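PDB 2OU3: tellurite resistance protein of COG3793 from Nostoc punctiforme, which is of unknown molecular function but belongs to the TerB family, named for tellurite resistance, and binds zinc and an indole aldehyde in the crystal. Local coordinates for residues Y32-L37 and I68-T73. Residues are numbered along the deposited sequence; the frame is centred on the assembly and turned at random. Where two conformers were deposited one is given.
Sequences YMKSVL and IEDLKT. With I3A (1H-indole-3-carbaldehyde), chain E.
Lys34 and Asp70 make the one direct hydrogen bond between segments 32-37 and 68-73. The lysine runs out extended beyond CG and crosses the aspartate at about a right angle, its NZ giving a hydrogen bond to Asp70 OD2 at 3.0 Å as part of a salt bridge. OD2 receives it on its syn lone pair, the side facing the other carboxylate oxygen. Asp70 CG stands anti to the backbone N (chi1 -179°), which carries the carboxylate toward the neighbouring helix. A water closes a small ring here: it accepts from Lys34 NZ at 3.3 Å and donates to Asp70 OD1 at 3.2 Å, so both carboxylate oxygens and the ammonium are engaged.

Beneath the ion pair the contact turns apolar, and Leu71 is its centre. Its CD1 lies 3.7 Å from CB of Met33, which is present as selenomethionine, while its CD2 meets Lys34 CG at 3.9 Å and Leu37 CD1 at 4.0 Å. The two segments run nearly parallel, 24° apart, with axes 11.0 Å from each other. Helix 48-60 packs against the same side chains, Ala54 and Cys58 touching Met33 and Leu55 touching Leu71; its Lys51 NZ takes up the carbonyl oxygens of Leu71 and Lys72.

On another side of helix 26-41, Tyr32 lines the indole-3-carbaldehyde pocket. The ligand lies over one ring face, its N 3.3 Å from Tyr32 CE1, and Val36 CG2 packs on the opposite face; together they limit the ring's turning. Ser100 and Asp96 OD1 satisfy the hydroxyl and anchor that end, while Asp96 OD2 bonds the ligand.

The partly exposed, water-linked ion pair probably adds specificity to how the helices are set, while Leu71 among Met33, Lys34 CG and Leu37 supplies the apolar burial.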
ATOM      1  N   TYR A  32       7.382  10.223  13.390  1.00 15.01           N
ATOM      2  CA  TYR A  32       7.219   8.784  13.209  1.00 13.71           C
ATOM      3  C   TYR A  32       8.361   8.196  12.380  1.00 12.91           C
ATOM      4  O   TYR A  32       8.990   7.204  12.790  1.00 11.52           O
ATOM      5  CB  TYR A  32       5.894   8.490  12.533  1.00 12.69           C
ATOM      6  CG  TYR A  32       5.681   7.036  12.126  1.00 13.67           C
ATOM      7  CD1 TYR A  32       5.213   6.102  13.035  1.00 11.98           C
ATOM      8  CD2 TYR A  32       5.944   6.608  10.826  1.00 17.08           C
ATOM      9  CE1 TYR A  32       5.017   4.777  12.669  1.00 14.62           C
ATOM     10  CE2 TYR A  32       5.752   5.298  10.454  1.00 16.44           C
ATOM     11  CZ  TYR A  32       5.270   4.387  11.356  1.00 17.02           C
ATOM     12  OH  TYR A  32       5.067   3.086  10.950  1.00 14.44           O
HETATM   13  N   MSE A  33       8.661   8.812  11.241  1.00 13.97           N
HETATM   14  CA  MSE A  33       9.724   8.323  10.354  0.70 13.68           C
HETATM   15  C   MSE A  33      11.093   8.453  10.977  1.00 14.09           C
HETATM   16  O   MSE A  33      11.935   7.590  10.793  1.00 15.18           O
HETATM   17  CB  MSE A  33       9.723   9.029   9.001  0.70 14.36           C
HETATM   18  CG  MSE A  33       8.670   8.533   8.072  0.70 16.95           C
HETATM   19 SE   MSE A  33       8.757   6.611   7.768  0.53 19.65          SE
HETATM   20  CE  MSE A  33      10.581   6.425   7.608  0.70  9.29           C
ATOM     21  N   LYS A  34      11.332   9.543  11.721  1.00 13.93           N
ATOM     22  CA  LYS A  34      12.580   9.672  12.466  1.00 13.99           C
ATOM     23  C   LYS A  34      12.731   8.534  13.469  1.00 15.09           C
ATOM     24  O   LYS A  34      13.810   8.007  13.660  1.00 14.43           O
ATOM     25  CB  LYS A  34      12.694  11.042  13.172  1.00 15.31           C
ATOM     26  CG  LYS A  34      12.989  12.175  12.166  1.00 12.76           C
ATOM     27  CD  LYS A  34      12.873  13.579  12.721  1.00 14.01           C
ATOM     28  CE  LYS A  34      13.327  14.615  11.673  1.00 16.23           C
ATOM     29  NZ  LYS A  34      13.304  16.023  12.171  1.00 14.68           N
ATOM     30  N   SER A  35      11.631   8.149  14.106  1.00 13.14           N
ATOM     31  CA  SER A  35      11.651   7.044  15.055  1.00 14.02           C
ATOM     32  C   SER A  35      12.015   5.738  14.339  1.00 13.89           C
ATOM     33  O   SER A  35      12.810   4.925  14.815  1.00 14.98           O
ATOM     34  CB  SER A  35      10.278   6.907  15.696  1.00 13.19           C
ATOM     35  OG  SER A  35       9.969   8.086  16.375  1.00 10.57           O
ATOM     36  N   VAL A  36      11.402   5.550  13.183  1.00 12.53           N
ATOM     37  CA  VAL A  36      11.589   4.347  12.386  1.00 13.94           C
ATOM     38  C   VAL A  36      13.040   4.250  11.965  1.00 14.67           C
ATOM     39  O   VAL A  36      13.653   3.182  12.099  1.00 15.91           O
ATOM     40  CB  VAL A  36      10.662   4.345  11.144  1.00 12.51           C
ATOM     41  CG1 VAL A  36      11.143   3.301  10.091  1.00 13.96           C
ATOM     42  CG2 VAL A  36       9.193   4.092  11.555  1.00 14.30           C
ATOM     43  N   LEU A  37      13.600   5.358  11.463  1.00 15.33           N
ATOM     44  CA  LEU A  37      14.994   5.374  11.047  1.00 13.63           C
ATOM     45  C   LEU A  37      15.935   5.138  12.216  1.00 14.27           C
ATOM     46  O   LEU A  37      16.915   4.386  12.084  1.00 16.78           O
ATOM     47  CB  LEU A  37      15.361   6.697  10.371  1.00 11.88           C
ATOM     48  CG  LEU A  37      14.673   6.983   9.047  1.00 15.96           C
ATOM     49  CD1 LEU A  37      14.982   8.402   8.613  1.00 10.50           C
ATOM     50  CD2 LEU A  37      15.122   5.936   8.010  1.00 19.01           C
ATOM     51  N   ILE A  68      10.246  15.112   3.550  1.00 13.79           N
ATOM     52  CA  ILE A  68      11.225  14.266   2.862  1.00 13.20           C
ATOM     53  C   ILE A  68      12.596  14.937   2.770  1.00 14.95           C
ATOM     54  O   ILE A  68      13.636  14.309   3.036  1.00 15.01           O
ATOM     55  CB  ILE A  68      10.722  13.841   1.442  1.00 13.31           C
ATOM     56  CG1 ILE A  68       9.376  13.128   1.548  1.00 12.88           C
ATOM     57  CG2 ILE A  68      11.763  12.953   0.743  1.00 17.20           C
ATOM     58  CD1 ILE A  68       9.325  11.886   2.466  1.00 15.17           C
ATOM     59  N   GLU A  69      12.620  16.216   2.431  1.00 15.33           N
ATOM     60  CA  GLU A  69      13.898  16.923   2.378  1.00 14.37           C
ATOM     61  C   GLU A  69      14.631  16.876   3.724  1.00 15.58           C
ATOM     62  O   GLU A  69      15.845  16.660   3.805  1.00 15.90           O
ATOM     63  CB  GLU A  69      13.676  18.363   1.979  1.00 16.65           C
ATOM     64  CG  GLU A  69      13.150  18.481   0.562  1.00 19.86           C
ATOM     65  CD  GLU A  69      14.184  18.111  -0.501  1.00 22.19           C
ATOM     66  OE1 GLU A  69      15.366  17.823  -0.177  1.00 27.11           O
ATOM     67  OE2 GLU A  69      13.778  18.091  -1.682  1.00 35.77           O
ATOM     68  N   ASP A  70      13.863  17.039   4.791  1.00 14.04           N
ATOM     69  CA  ASP A  70      14.420  17.026   6.152  1.00 13.57           C
ATOM     70  C   ASP A  70      14.853  15.598   6.596  1.00 13.59           C
ATOM     71  O   ASP A  70      15.864  15.442   7.299  1.00 16.35           O
ATOM     72  CB  ASP A  70      13.401  17.661   7.107  1.00 12.78           C
ATOM     73  CG  ASP A  70      13.865  17.721   8.524  1.00 14.89           C
ATOM     74  OD1 ASP A  70      14.602  18.660   8.849  1.00 12.88           O
ATOM     75  OD2 ASP A  70      13.419  16.876   9.320  1.00 14.25           O
ATOM     76  N   LEU A  71      14.137  14.567   6.169  1.00 12.88           N
ATOM     77  CA  LEU A  71      14.587  13.180   6.402  1.00 14.21           C
ATOM     78  C   LEU A  71      15.877  12.859   5.650  1.00 16.18           C
ATOM     79  O   LEU A  71      16.715  12.104   6.149  1.00 15.39           O
ATOM     80  CB  LEU A  71      13.498  12.155   6.015  1.00 15.58           C
ATOM     81  CG  LEU A  71      12.258  12.050   6.897  1.00 15.73           C
ATOM     82  CD1 LEU A  71      11.175  11.127   6.290  1.00 15.98           C
ATOM     83  CD2 LEU A  71      12.641  11.594   8.280  1.00 13.60           C
ATOM     84  N   LYS A  72      16.024  13.396   4.438  1.00 17.14           N
ATOM     85  CA  LYS A  72      17.240  13.169   3.646  1.00 19.89           C
ATOM     86  C   LYS A  72      18.510  13.562   4.391  1.00 20.08           C
ATOM     87  O   LYS A  72      19.495  12.840   4.331  1.00 20.34           O
ATOM     88  CB  LYS A  72      17.191  13.894   2.291  1.00 21.16           C
ATOM     89  CG  LYS A  72      16.254  13.200   1.308  1.00 21.97           C
ATOM     90  CD  LYS A  72      16.465  13.601  -0.138  1.00 25.99           C
ATOM     91  CE  LYS A  72      15.455  14.623  -0.627  1.00 36.11           C
ATOM     92  NZ  LYS A  72      15.013  14.353  -2.043  1.00 44.47           N
ATOM     93  N   THR A  73      18.464  14.681   5.110  1.00 19.49           N
ATOM     94  CA  THR A  73      19.621  15.207   5.859  1.00 20.56           C
ATOM     95  C   THR A  73      19.663  14.739   7.323  1.00 20.69           C
ATOM     96  O   THR A  73      20.623  14.997   8.056  1.00 21.16           O
ATOM     97  CB  THR A  73      19.602  16.742   5.832  1.00 23.23           C
ATOM     98  OG1 THR A  73      18.399  17.225   6.461  1.00 22.70           O
ATOM     99  CG2 THR A  73      19.662  17.253   4.379  1.00 27.38           C
TER
HETATM  100  O   I3A E 163       2.415   9.411   9.625  1.00 14.37           O
HETATM  101  C3' I3A E 163       2.410   8.192   9.471  1.00 13.87           C
HETATM  102  C3  I3A E 163       2.180   7.351  10.671  1.00  7.99           C
HETATM  103  C2  I3A E 163       2.084   5.986  10.641  1.00  8.30           C
HETATM  104  N   I3A E 163       1.845   5.559  11.928  1.00 11.03           N
HETATM  105  C8  I3A E 163       1.783   6.596  12.788  1.00 11.37           C
HETATM  106  C9  I3A E 163       1.991   7.842  12.039  1.00 10.31           C
HETATM  107  C4  I3A E 163       1.939   9.091  12.678  1.00 11.96           C
HETATM  108  C5  I3A E 163       1.732   9.121  14.037  1.00 11.86           C
HETATM  109  C6  I3A E 163       1.525   7.944  14.775  1.00 12.27           C
HETATM  110  C7  I3A E 163       1.548   6.709  14.145  1.00 11.93           C
HETATM  111  O   HOH W   1      16.169  17.400  11.383  1.00 20.29           O